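Local coordinates for alpha-2,3-sialyltransferase (Campylobacter jejuni, PDB 2P2V), which probably transfers sialic acid from CMP-sialic acid to an acceptor sugar in alpha-2,3 linkage, this chain being the N-terminal part of the longer, membrane-associated protein, at residues 38-43 and 165-170; 228-233 and 238-243; 65-70 and 152-157. One frame throughout, in Å; residues are numbered along the deposited sequence.

From the N terminus, the chain enters interaction 1 in the loop 38-43, between the strands 21-25 and 44-48, and then interaction 3 at the end of strand 62-68. Helix 150-161 closes interaction 3, and the next strand, 165-169, closes interaction 1 some 120 residues after it opened, so interaction 3 is nested inside that long excursion. Interaction 2 follows in series, closing a short loop beyond strand 224-227. All three gather round one parallel sheet. R38 forms a salt bridge to D230, joining interactions 1 and 2, while C155 packs against L168, joining 3 to 1. Interactions 1 and 3 both reach the bound CMP-sialic acid analogue.

Interaction 1. Residues 38-43 and 165-170; sequences RLPREY and TIYLCG. With CSF (cytidine-5'-monophosphate-3-fluoro-N-acetyl-neuraminic acid), chain O; EDO (1,2-ethanediol), chain E.
P40 sets the CB-CG-CD side of its pyrrolidine ring on one face of the Y167 phenol. CD sits almost above the middle of that ring, 3.7 Å from P40 CD to the Y167 centroid and only 12° off the ring normal, a CH-pi contact. The neighbouring CG leans toward one side of the ring, 3.7 Å from P40 CG to Y167 CE2, and CB reaches the phenol oxygen, 3.8 Å from P40 CB to Y167 OH. The two side chains approach from opposite directions. With CG beside its own backbone N and anti to the carbonyl carbon (chi1 -59°), the Y167 ring runs out from the strand toward the loop. A looser contact comes from the main chain, R38 O lying 4.3 Å from Y167 CE1. Further along the loop, P40 O lies in the plane of the Y43 ring, at its edge, and an ethanediol molecule covers one face of that ring, its O1 donating to Y43 O at 3.1 Å. At the other end of the contact G170, which follows the strand, lines the donor pocket. The strand 165-169 lies between strands 21-25 and 224-227; Y167 also packs on I23, whereas I166 and L168 meet C155 of helix 150-161, so the strand joins the loop 38-43 to this helix.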
loop_
_atom_site.group_PDB
_atom_site.type_symbol
_atom_site.label_atom_id
_atom_site.label_comp_id
_atom_site.label_asym_id
_atom_site.label_seq_id
_atom_site.Cartn_x
_atom_site.Cartn_y
_atom_site.Cartn_z
ATOM N N ARG A 38 31.998 36.987 5.022
ATOM C CA ARG A 38 30.551 37.091 4.849
ATOM C C ARG A 38 29.718 35.921 5.434
ATOM O O ARG A 38 28.487 36.011 5.491
ATOM C CB ARG A 38 30.241 37.154 3.347
ATOM C CG ARG A 38 30.988 38.251 2.549
ATOM C CD ARG A 38 30.415 38.411 1.150
ATOM N NE ARG A 38 31.248 39.259 0.283
ATOM C CZ ARG A 38 31.268 40.594 0.367
ATOM N NH1 ARG A 38 32.053 41.306 -0.442
ATOM N NH2 ARG A 38 30.500 41.210 1.268
ATOM N N LEU A 39 30.360 34.824 5.844
ATOM C CA LEU A 39 29.624 33.724 6.501
ATOM C C LEU A 39 29.037 34.220 7.814
ATOM O O LEU A 39 29.691 35.032 8.504
ATOM C CB LEU A 39 30.535 32.518 6.751
ATOM C CG LEU A 39 30.970 31.697 5.520
ATOM C CD1 LEU A 39 32.071 30.676 5.863
ATOM C CD2 LEU A 39 29.770 30.980 4.945
ATOM N N PRO A 40 27.824 33.758 8.181
ATOM C CA PRO A 40 27.318 34.081 9.506
ATOM C C PRO A 40 28.091 33.330 10.576
ATOM O O PRO A 40 28.837 32.406 10.256
ATOM C CB PRO A 40 25.878 33.577 9.454
ATOM C CG PRO A 40 25.966 32.408 8.520
ATOM C CD PRO A 40 26.862 32.915 7.434
ATOM N N ARG A 41 27.884 33.707 11.835
ATOM C CA ARG A 41 28.527 33.039 12.977
ATOM C C ARG A 41 28.178 31.558 13.097
ATOM O O ARG A 41 29.024 30.738 13.451
ATOM C CB ARG A 41 28.086 33.709 14.290
ATOM C CG ARG A 41 29.033 34.805 14.801
ATOM C CD ARG A 41 30.197 34.243 15.701
ATOM N NE ARG A 41 29.892 32.989 16.434
ATOM C CZ ARG A 41 28.921 32.805 17.350
ATOM N NH1 ARG A 41 28.073 33.777 17.685
ATOM N NH2 ARG A 41 28.773 31.613 17.925
ATOM N N GLU A 42 26.909 31.244 12.855
ATOM C CA GLU A 42 26.430 29.882 13.016
ATOM C C GLU A 42 25.734 29.450 11.757
ATOM O O GLU A 42 25.076 30.246 11.097
ATOM C CB GLU A 42 25.475 29.786 14.191
ATOM C CG GLU A 42 26.155 30.134 15.490
ATOM C CD GLU A 42 25.634 29.319 16.616
ATOM O OE1 GLU A 42 24.608 29.731 17.220
ATOM O OE2 GLU A 42 26.240 28.252 16.882
ATOM N N TYR A 43 25.904 28.177 11.409
ATOM C CA TYR A 43 25.301 27.667 10.196
ATOM C C TYR A 43 25.518 26.141 10.098
ATOM O O TYR A 43 26.438 25.594 10.703
ATOM C CB TYR A 43 25.898 28.332 8.934
ATOM C CG TYR A 43 27.409 28.239 8.849
ATOM C CD1 TYR A 43 28.040 27.073 8.345
ATOM C CD2 TYR A 43 28.227 29.319 9.260
ATOM C CE1 TYR A 43 29.415 26.994 8.266
ATOM C CE2 TYR A 43 29.595 29.245 9.201
ATOM C CZ TYR A 43 30.189 28.090 8.695
ATOM O OH TYR A 43 31.539 27.999 8.631
ATOM N N THR A 165 17.504 31.523 6.449
ATOM C CA THR A 165 18.467 32.273 5.680
ATOM C C THR A 165 19.462 31.384 4.948
ATOM O O THR A 165 20.251 30.693 5.577
ATOM C CB THR A 165 19.269 33.280 6.553
ATOM O OG1 THR A 165 18.358 33.997 7.396
ATOM C CG2 THR A 165 19.958 34.259 5.638
ATOM N N ILE A 166 19.470 31.488 3.629
ATOM C CA ILE A 166 20.359 30.673 2.778
ATOM C C ILE A 166 21.536 31.487 2.242
ATOM O O ILE A 166 21.323 32.560 1.697
ATOM C CB ILE A 166 19.548 30.131 1.570
ATOM C CG1 ILE A 166 18.401 29.266 2.055
ATOM C CG2 ILE A 166 20.459 29.448 0.564
ATOM C CD1 ILE A 166 17.334 29.094 1.050
ATOM N N TYR A 167 22.763 30.962 2.347
ATOM C CA TYR A 167 23.915 31.577 1.734
ATOM C C TYR A 167 24.438 30.662 0.696
ATOM O O TYR A 167 24.803 29.514 1.019
ATOM C CB TYR A 167 25.016 31.762 2.747
ATOM C CG TYR A 167 24.565 32.629 3.889
ATOM C CD1 TYR A 167 24.892 33.996 3.925
ATOM C CD2 TYR A 167 23.798 32.103 4.896
ATOM C CE1 TYR A 167 24.440 34.800 4.983
ATOM C CE2 TYR A 167 23.358 32.890 5.980
ATOM C CZ TYR A 167 23.704 34.237 6.000
ATOM O OH TYR A 167 23.248 35.013 7.067
ATOM N N LEU A 168 24.499 31.157 -0.526
ATOM C CA LEU A 168 24.870 30.310 -1.647
ATOM C C LEU A 168 26.262 30.485 -2.130
ATOM O O LEU A 168 26.773 31.606 -2.190
ATOM C CB LEU A 168 23.947 30.582 -2.825
ATOM C CG LEU A 168 22.466 30.371 -2.560
ATOM C CD1 LEU A 168 21.712 30.993 -3.743
ATOM C CD2 LEU A 168 22.104 28.897 -2.372
ATOM N N CYS A 169 26.876 29.383 -2.552
ATOM C CA CYS A 169 28.175 29.446 -3.144
ATOM C C CYS A 169 28.335 28.267 -4.083
ATOM O O CYS A 169 27.548 27.306 -4.025
ATOM C CB CYS A 169 29.300 29.457 -2.096
ATOM S SG CYS A 169 29.362 28.012 -0.998
ATOM N N GLY A 170 29.357 28.333 -4.912
ATOM C CA GLY A 170 29.601 27.278 -5.907
ATOM C C GLY A 170 28.480 27.159 -6.926
ATOM O O GLY A 170 28.398 26.170 -7.682
HETATM C C5A CSF O . 24.721 17.010 -14.132
HETATM C C4A CSF O . 24.479 18.515 -14.149
HETATM C C2A CSF O . 23.996 18.484 -11.632
HETATM O O6A CSF O . 24.364 17.088 -11.694
HETATM C C6A CSF O . 25.261 16.633 -12.740
HETATM C C3A CSF O . 23.538 18.948 -13.014
HETATM O O4A CSF O . 23.849 18.866 -15.373
HETATM N N5A CSF O . 25.748 16.740 -15.161
HETATM C C7A CSF O . 25.411 15.125 -12.573
HETATM C C8A CSF O . 25.911 14.783 -11.174
HETATM C C9A CSF O . 25.973 13.259 -10.942
HETATM O O9A CSF O . 26.556 12.936 -9.658
HETATM O O8A CSF O . 27.202 15.440 -10.969
HETATM O O7A CSF O . 24.150 14.501 -12.874
HETATM C C1A CSF O . 22.783 18.654 -10.729
HETATM O OBA CSF O . 22.193 19.770 -10.782
HETATM O OAA CSF O . 22.440 17.695 -9.985
HETATM O O1A CSF O . 24.987 19.382 -11.079
HETATM O O2A CSF O . 27.199 19.681 -12.146
HETATM N N1 CSF O . 26.981 24.368 -10.423
HETATM C C2 CSF O . 26.860 25.608 -11.121
HETATM N N3 CSF O . 27.776 25.965 -12.069
HETATM C C4 CSF O . 28.820 25.147 -12.333
HETATM C C5 CSF O . 28.959 23.927 -11.658
HETATM C C6 CSF O . 28.023 23.556 -10.696
HETATM C "C3'" CSF O . 24.544 22.149 -9.648
HETATM C "C2'" CSF O . 24.607 23.642 -9.910
HETATM C "C1'" CSF O . 25.995 24.005 -9.382
HETATM O "O4'" CSF O . 26.486 22.921 -8.563
HETATM C "C4'" CSF O . 25.508 21.882 -8.499
HETATM P PA CSF O . 26.588 19.196 -10.854
HETATM O "O5'" CSF O . 26.933 20.330 -9.740
HETATM C "C5'" CSF O . 26.163 20.503 -8.552
HETATM O "O3'" CSF O . 23.236 21.766 -9.236
HETATM O "O2'" CSF O . 23.575 24.327 -9.149
HETATM N N4 CSF O . 29.754 25.489 -13.272
HETATM O O2 CSF O . 25.872 26.355 -10.876
HETATM O O3A CSF O . 26.968 17.888 -10.223
HETATM C C10 CSF O . 25.674 15.568 -15.817
HETATM O O10 CSF O . 24.810 14.709 -15.588
HETATM C C11 CSF O . 26.745 15.348 -16.862
HETATM F F3A CSF O . 22.283 18.421 -13.219
HETATM C C1 EDO E . 28.576 27.259 12.643
HETATM O O1 EDO E . 27.688 26.473 13.435
HETATM C C2 EDO E . 29.854 26.518 12.356
HETATM O O2 EDO E . 30.907 27.456 12.630
#

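Interaction 2. Residues 228-233 and 238-243; sequences LCDDSI and FPLSIN. With EDO (1,2-ethanediol), chain I.
A type I beta turn, C229 to S232, lies in the loop that follows strand 224-227, an outermost strand of the parallel sheet within this chain, and the returning segment 238-243 passes beside it. From P239 to I242 the backbone has polyproline II angles, an extended course that brings L240 next to L228, with 5.7 Å between L228 CA and L240 CA. The isobutyl group of L240 carries the contact. Its CD2 presses on the main chain where the turn begins, 3.5 Å from L240 CD2 to C229 O and 3.9 Å from L240 CD2 to D230 CA. The other methyl meets the carboxylate, 4.0 Å from L240 CD1 to D230 OD1, the leucine lying roughly perpendicular to the aspartate. L240 thus rests against the C229-D230 peptide, with no hydrogen bond between the segments. One residue on, S241 turns its CB toward L228, and L228 CD2 stands 4.2 Å from S241 CB. Both residues also pack on Y167 of strand 165-169, which places this meeting against the sheet. The D230 carboxylate is engaged by R38, whose NH1 forms a salt bridge to OD2 while its NH2 binds S241 O; one guanidinium therefore bridges the two segments. Backbone hydrogen bonds join A227 to P239 and to S241, fastening the returning segment beside the end of strand 224-227. Inside the turn, the expected backbone bond from S232 N to C229 O is weak, and the serine hydroxyl gives a shorter one: S232 OG donates to C229 O at 2.7 Å, meeting the C=O at 135° and tilted 28° from the carbonyl plane.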
loop_
_atom_site.group_PDB
_atom_site.type_symbol
_atom_site.label_atom_id
_atom_site.label_comp_id
_atom_site.label_asym_id
_atom_site.label_seq_id
_atom_site.Cartn_x
_atom_site.Cartn_y
_atom_site.Cartn_z
ATOM N N LEU A 228 27.801 34.470 -1.489
ATOM C CA LEU A 228 29.040 34.522 -0.700
ATOM C C LEU A 228 30.283 34.796 -1.575
ATOM O O LEU A 228 31.354 35.101 -1.051
ATOM C CB LEU A 228 29.239 33.192 0.065
ATOM C CG LEU A 228 28.285 32.748 1.165
ATOM C CD1 LEU A 228 28.647 31.311 1.590
ATOM C CD2 LEU A 228 28.338 33.665 2.385
ATOM N N CYS A 229 30.152 34.649 -2.892
ATOM C CA CYS A 229 31.287 34.718 -3.806
ATOM C C CYS A 229 31.253 36.029 -4.606
ATOM O O CYS A 229 30.381 36.232 -5.441
ATOM C CB CYS A 229 31.310 33.494 -4.719
ATOM S SG CYS A 229 31.148 31.947 -3.710
ATOM N N ASP A 230 32.181 36.936 -4.284
ATOM C CA ASP A 230 32.207 38.291 -4.871
ATOM C C ASP A 230 32.258 38.356 -6.381
ATOM O O ASP A 230 31.607 39.205 -7.004
ATOM C CB ASP A 230 33.399 39.076 -4.301
ATOM C CG ASP A 230 33.265 39.329 -2.814
ATOM O OD1 ASP A 230 32.654 38.508 -2.109
ATOM O OD2 ASP A 230 33.776 40.363 -2.331
ATOM N N ASP A 231 33.048 37.465 -6.963
ATOM C CA ASP A 231 33.319 37.500 -8.405
ATOM C C ASP A 231 32.460 36.541 -9.242
ATOM O O ASP A 231 32.794 36.256 -10.405
ATOM C CB ASP A 231 34.815 37.237 -8.657
ATOM C CG ASP A 231 35.705 38.334 -8.073
ATOM O OD1 ASP A 231 35.389 39.534 -8.305
ATOM O OD2 ASP A 231 36.702 37.993 -7.380
ATOM N N SER A 232 31.361 36.048 -8.654
ATOM C CA SER A 232 30.521 35.043 -9.296
ATOM C C SER A 232 29.296 35.691 -9.879
ATOM O O SER A 232 28.746 36.633 -9.297
ATOM C CB SER A 232 30.028 34.047 -8.265
ATOM O OG SER A 232 29.165 34.724 -7.356
ATOM N N ILE A 233 28.843 35.132 -10.998
ATOM C CA ILE A 233 27.573 35.490 -11.638
ATOM C C ILE A 233 26.395 35.601 -10.657
ATOM O O ILE A 233 25.534 36.489 -10.783
ATOM C CB ILE A 233 27.210 34.438 -12.708
ATOM C CG1 ILE A 233 28.083 34.605 -13.955
ATOM C CG2 ILE A 233 25.757 34.545 -13.090
ATOM C CD1 ILE A 233 28.099 36.030 -14.532
ATOM N N PHE A 238 21.543 37.802 -6.672
ATOM C CA PHE A 238 21.272 37.829 -5.247
ATOM C C PHE A 238 22.323 38.682 -4.588
ATOM O O PHE A 238 23.484 38.685 -5.055
ATOM C CB PHE A 238 21.272 36.395 -4.689
ATOM C CG PHE A 238 20.212 35.566 -5.317
ATOM C CD1 PHE A 238 20.472 34.863 -6.492
ATOM C CD2 PHE A 238 18.918 35.608 -4.833
ATOM C CE1 PHE A 238 19.459 34.159 -7.116
ATOM C CE2 PHE A 238 17.909 34.886 -5.453
ATOM C CZ PHE A 238 18.194 34.190 -6.606
ATOM N N PRO A 239 21.925 39.425 -3.533
ATOM C CA PRO A 239 22.862 40.272 -2.788
ATOM C C PRO A 239 23.943 39.445 -2.113
ATOM O O PRO A 239 23.629 38.428 -1.446
ATOM C CB PRO A 239 21.978 40.882 -1.689
ATOM C CG PRO A 239 20.791 39.940 -1.586
ATOM C CD PRO A 239 20.563 39.522 -2.990
ATOM N N LEU A 240 25.198 39.887 -2.250
ATOM C CA LEU A 240 26.245 39.401 -1.360
ATOM C C LEU A 240 25.866 39.652 0.081
ATOM O O LEU A 240 25.346 40.726 0.461
ATOM C CB LEU A 240 27.618 40.023 -1.656
ATOM C CG LEU A 240 28.292 39.788 -3.000
ATOM C CD1 LEU A 240 29.505 40.723 -3.093
ATOM C CD2 LEU A 240 28.704 38.309 -3.202
ATOM N N SER A 241 26.115 38.647 0.897
ATOM C CA SER A 241 26.005 38.730 2.334
ATOM C C SER A 241 26.986 39.821 2.843
ATOM O O SER A 241 28.091 39.998 2.285
ATOM C CB SER A 241 26.423 37.373 2.908
ATOM O OG SER A 241 25.881 37.229 4.192
ATOM N N ILE A 242 26.607 40.498 3.910
ATOM C CA ILE A 242 27.480 41.553 4.482
ATOM C C ILE A 242 28.804 41.022 5.049
ATOM O O ILE A 242 28.830 39.976 5.713
ATOM C CB ILE A 242 26.738 42.390 5.529
ATOM C CG1 ILE A 242 25.750 43.341 4.824
ATOM C CG2 ILE A 242 27.738 43.222 6.396
ATOM C CD1 ILE A 242 24.734 44.027 5.792
ATOM N N ASN A 243 29.899 41.736 4.760
ATOM C CA ASN A 243 31.199 41.426 5.332
ATOM C C ASN A 243 31.148 41.709 6.828
ATOM O O ASN A 243 31.198 42.881 7.240
ATOM C CB ASN A 243 32.281 42.233 4.621
ATOM C CG ASN A 243 33.654 42.103 5.267
ATOM O OD1 ASN A 243 33.809 41.499 6.320
ATOM N ND2 ASN A 243 34.659 42.694 4.624
HETATM C C1 EDO I . 33.697 43.533 10.282
HETATM O O1 EDO I . 32.428 43.992 10.756
HETATM C C2 EDO I . 33.945 44.064 8.889
HETATM O O2 EDO I . 34.861 43.210 8.213
#

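Interaction 3. Residues 65-70 and 152-157; sequences AVFFNP and VYMCAI. With CSF (cytidine-5'-monophosphate-3-fluoro-N-acetyl-neuraminic acid), chain O; EDO (1,2-ethanediol), chain D.
The phenyl ring of F67 is the bump of this contact, and the hollow that takes it is formed by Y153, M154 and I157 of helix 150-161. M154 lies over one face of the ring: its CG is 3.5 Å above the plane, displaced toward the rim, and makes a CH-pi contact. The extended chi2 (-170°) sets SD beyond CG, oblique to the ring and 3.5 Å from M154 SD to F67 CD1, which gives a Met-aromatic contact; the bend at chi3 comes after SD and turns only CE. I157 lies beside the far part of the phenyl, its CG1 3.7 Å from F67 CE2 and its CG2 3.8 Å from F67 CZ; I157 and F67 run antiparallel alongside one another. Y153 touches more lightly, offering the edge of its own ring, with 4.4 Å between Y153 CD2 and F67 CD2. Its hydroxyl reaches T98 O beyond the contact. Just after the strand, N69 turns to the donor pocket. Its ND2 gives a nearly straight bond to a carboxylate oxygen of the sialic acid analogue, 3.1 Å from N69 ND2 to CSF OAA at 168°, and a weak one to the hydroxyl O7A, while its OD1 accepts from an ethanediol. The end of the strand carrying F67 thus leads directly into the ligand site. The N-to-C directions of strand 65-68 and helix segment 152-157 make 134°, with their axes 10.2 Å apart. On the sheet, F67 stacks on F95 of strand 90-96 and meets F46 of strand 44-48; helix 124-127 packs on Y153 and I157, and helix 207-221 on V152 and C155.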
loop_
_atom_site.group_PDB
_atom_site.type_symbol
_atom_site.label_atom_id
_atom_site.label_comp_id
_atom_site.label_asym_id
_atom_site.label_seq_id
_atom_site.Cartn_x
_atom_site.Cartn_y
_atom_site.Cartn_z
ATOM N N ALA A 65 23.849 17.793 5.513
ATOM C CA ALA A 65 23.215 16.778 4.646
ATOM C C ALA A 65 23.969 16.801 3.345
ATOM O O ALA A 65 24.361 17.855 2.873
ATOM C CB ALA A 65 21.802 17.075 4.360
ATOM N N VAL A 66 24.063 15.634 2.711
ATOM C CA VAL A 66 24.545 15.598 1.356
ATOM C C VAL A 66 23.431 15.151 0.461
ATOM O O VAL A 66 22.510 14.454 0.915
ATOM C CB VAL A 66 25.740 14.563 1.151
ATOM C CG1 VAL A 66 27.042 15.030 1.892
ATOM C CG2 VAL A 66 25.333 13.155 1.592
ATOM N N PHE A 67 23.542 15.471 -0.838
ATOM C CA PHE A 67 22.419 15.227 -1.747
ATOM C C PHE A 67 22.984 14.607 -2.990
ATOM O O PHE A 67 23.912 15.162 -3.577
ATOM C CB PHE A 67 21.726 16.526 -2.161
ATOM C CG PHE A 67 21.006 17.200 -1.024
ATOM C CD1 PHE A 67 21.747 17.889 -0.069
ATOM C CD2 PHE A 67 19.633 17.083 -0.891
ATOM C CE1 PHE A 67 21.054 18.468 1.038
ATOM C CE2 PHE A 67 18.960 17.643 0.208
ATOM C CZ PHE A 67 19.682 18.313 1.135
ATOM N N PHE A 68 22.378 13.508 -3.405
ATOM C CA PHE A 68 22.882 12.751 -4.605
ATOM C C PHE A 68 21.730 12.384 -5.531
ATOM O O PHE A 68 20.581 12.119 -5.101
ATOM C CB PHE A 68 23.541 11.423 -4.140
ATOM C CG PHE A 68 24.739 11.586 -3.218
ATOM C CD1 PHE A 68 25.871 12.363 -3.574
ATOM C CD2 PHE A 68 24.733 10.969 -1.980
ATOM C CE1 PHE A 68 26.944 12.514 -2.687
ATOM C CE2 PHE A 68 25.828 11.067 -1.129
ATOM C CZ PHE A 68 26.955 11.851 -1.506
ATOM N N ASN A 69 22.040 12.288 -6.829
ATOM C CA ASN A 69 21.055 11.977 -7.838
ATOM C C ASN A 69 20.815 10.454 -7.929
ATOM O O ASN A 69 21.707 9.633 -7.625
ATOM C CB ASN A 69 21.544 12.513 -9.229
ATOM C CG ASN A 69 21.508 14.082 -9.311
ATOM O OD1 ASN A 69 20.778 14.760 -8.558
ATOM N ND2 ASN A 69 22.313 14.636 -10.186
ATOM N N PRO A 70 19.606 10.070 -8.297
ATOM C CA PRO A 70 19.214 8.680 -8.216
ATOM C C PRO A 70 20.097 7.819 -9.102
ATOM O O PRO A 70 20.332 6.692 -8.767
ATOM C CB PRO A 70 17.823 8.678 -8.811
ATOM C CG PRO A 70 17.289 10.052 -8.513
ATOM C CD PRO A 70 18.476 10.944 -8.691
ATOM N N VAL A 152 19.394 24.630 -6.386
ATOM C CA VAL A 152 18.002 25.004 -6.182
ATOM C C VAL A 152 17.254 23.948 -5.397
ATOM O O VAL A 152 16.560 24.263 -4.483
ATOM C CB VAL A 152 17.259 25.314 -7.516
ATOM C CG1 VAL A 152 15.819 25.822 -7.317
ATOM C CG2 VAL A 152 18.031 26.340 -8.334
ATOM N N TYR A 153 17.434 22.660 -5.730
ATOM C CA TYR A 153 16.751 21.601 -4.990
ATOM C C TYR A 153 17.099 21.653 -3.513
ATOM O O TYR A 153 16.214 21.550 -2.663
ATOM C CB TYR A 153 17.168 20.219 -5.604
ATOM C CG TYR A 153 16.359 19.059 -5.106
ATOM C CD1 TYR A 153 15.286 18.579 -5.847
ATOM C CD2 TYR A 153 16.676 18.435 -3.902
ATOM C CE1 TYR A 153 14.538 17.526 -5.350
ATOM C CE2 TYR A 153 15.928 17.391 -3.400
ATOM C CZ TYR A 153 14.889 16.933 -4.156
ATOM O OH TYR A 153 14.148 15.882 -3.694
ATOM N N MET A 154 18.388 21.808 -3.212
ATOM C CA MET A 154 18.864 21.885 -1.840
ATOM C C MET A 154 18.239 23.086 -1.114
ATOM O O MET A 154 17.948 22.991 0.111
ATOM C CB MET A 154 20.394 22.000 -1.780
ATOM C CG MET A 154 21.106 20.643 -2.120
ATOM S SD MET A 154 22.866 20.729 -1.767
ATOM C CE MET A 154 23.336 21.788 -3.081
ATOM N N CYS A 155 18.057 24.185 -1.837
ATOM C CA CYS A 155 17.347 25.376 -1.219
ATOM C C CYS A 155 15.911 25.035 -0.807
ATOM O O CYS A 155 15.458 25.381 0.295
ATOM C CB CYS A 155 17.323 26.554 -2.199
ATOM S SG CYS A 155 18.938 27.306 -2.440
ATOM N N ALA A 156 15.191 24.358 -1.697
ATOM C CA ALA A 156 13.825 23.916 -1.441
ATOM C C ALA A 156 13.812 22.997 -0.232
ATOM O O ALA A 156 12.979 23.129 0.685
ATOM C CB ALA A 156 13.191 23.222 -2.783
ATOM N N ILE A 157 14.768 22.048 -0.168
ATOM C CA ILE A 157 14.814 21.140 0.951
ATOM C C ILE A 157 15.040 21.925 2.260
ATOM O O ILE A 157 14.339 21.689 3.274
ATOM C CB ILE A 157 15.974 20.090 0.789
ATOM C CG1 ILE A 157 15.578 19.083 -0.298
ATOM C CG2 ILE A 157 16.197 19.353 2.107
ATOM C CD1 ILE A 157 14.630 17.980 0.143
HETATM C C5A CSF O . 24.721 17.010 -14.132
HETATM C C4A CSF O . 24.479 18.515 -14.149
HETATM C C2A CSF O . 23.996 18.484 -11.632
HETATM O O6A CSF O . 24.364 17.088 -11.694
HETATM C C6A CSF O . 25.261 16.633 -12.740
HETATM C C3A CSF O . 23.538 18.948 -13.014
HETATM O O4A CSF O . 23.849 18.866 -15.373
HETATM N N5A CSF O . 25.748 16.740 -15.161
HETATM C C7A CSF O . 25.411 15.125 -12.573
HETATM C C8A CSF O . 25.911 14.783 -11.174
HETATM C C9A CSF O . 25.973 13.259 -10.942
HETATM O O9A CSF O . 26.556 12.936 -9.658
HETATM O O8A CSF O . 27.202 15.440 -10.969
HETATM O O7A CSF O . 24.150 14.501 -12.874
HETATM C C1A CSF O . 22.783 18.654 -10.729
HETATM O OBA CSF O . 22.193 19.770 -10.782
HETATM O OAA CSF O . 22.440 17.695 -9.985
HETATM O O1A CSF O . 24.987 19.382 -11.079
HETATM O O2A CSF O . 27.199 19.681 -12.146
HETATM N N1 CSF O . 26.981 24.368 -10.423
HETATM C C2 CSF O . 26.860 25.608 -11.121
HETATM N N3 CSF O . 27.776 25.965 -12.069
HETATM C C4 CSF O . 28.820 25.147 -12.333
HETATM C C5 CSF O . 28.959 23.927 -11.658
HETATM C C6 CSF O . 28.023 23.556 -10.696
HETATM C "C3'" CSF O . 24.544 22.149 -9.648
HETATM C "C2'" CSF O . 24.607 23.642 -9.910
HETATM C "C1'" CSF O . 25.995 24.005 -9.382
HETATM O "O4'" CSF O . 26.486 22.921 -8.563
HETATM C "C4'" CSF O . 25.508 21.882 -8.499
HETATM P PA CSF O . 26.588 19.196 -10.854
HETATM O "O5'" CSF O . 26.933 20.330 -9.740
HETATM C "C5'" CSF O . 26.163 20.503 -8.552
HETATM O "O3'" CSF O . 23.236 21.766 -9.236
HETATM O "O2'" CSF O . 23.575 24.327 -9.149
HETATM N N4 CSF O . 29.754 25.489 -13.272
HETATM O O2 CSF O . 25.872 26.355 -10.876
HETATM O O3A CSF O . 26.968 17.888 -10.223
HETATM C C10 CSF O . 25.674 15.568 -15.817
HETATM O O10 CSF O . 24.810 14.709 -15.588
HETATM C C11 CSF O . 26.745 15.348 -16.862
HETATM F F3A CSF O . 22.283 18.421 -13.219
HETATM C C1 EDO D . 18.557 17.041 -8.624
HETATM O O1 EDO D . 18.366 16.015 -9.622
HETATM C C2 EDO D . 17.979 18.334 -9.168
HETATM O O2 EDO D . 17.837 18.229 -10.594
#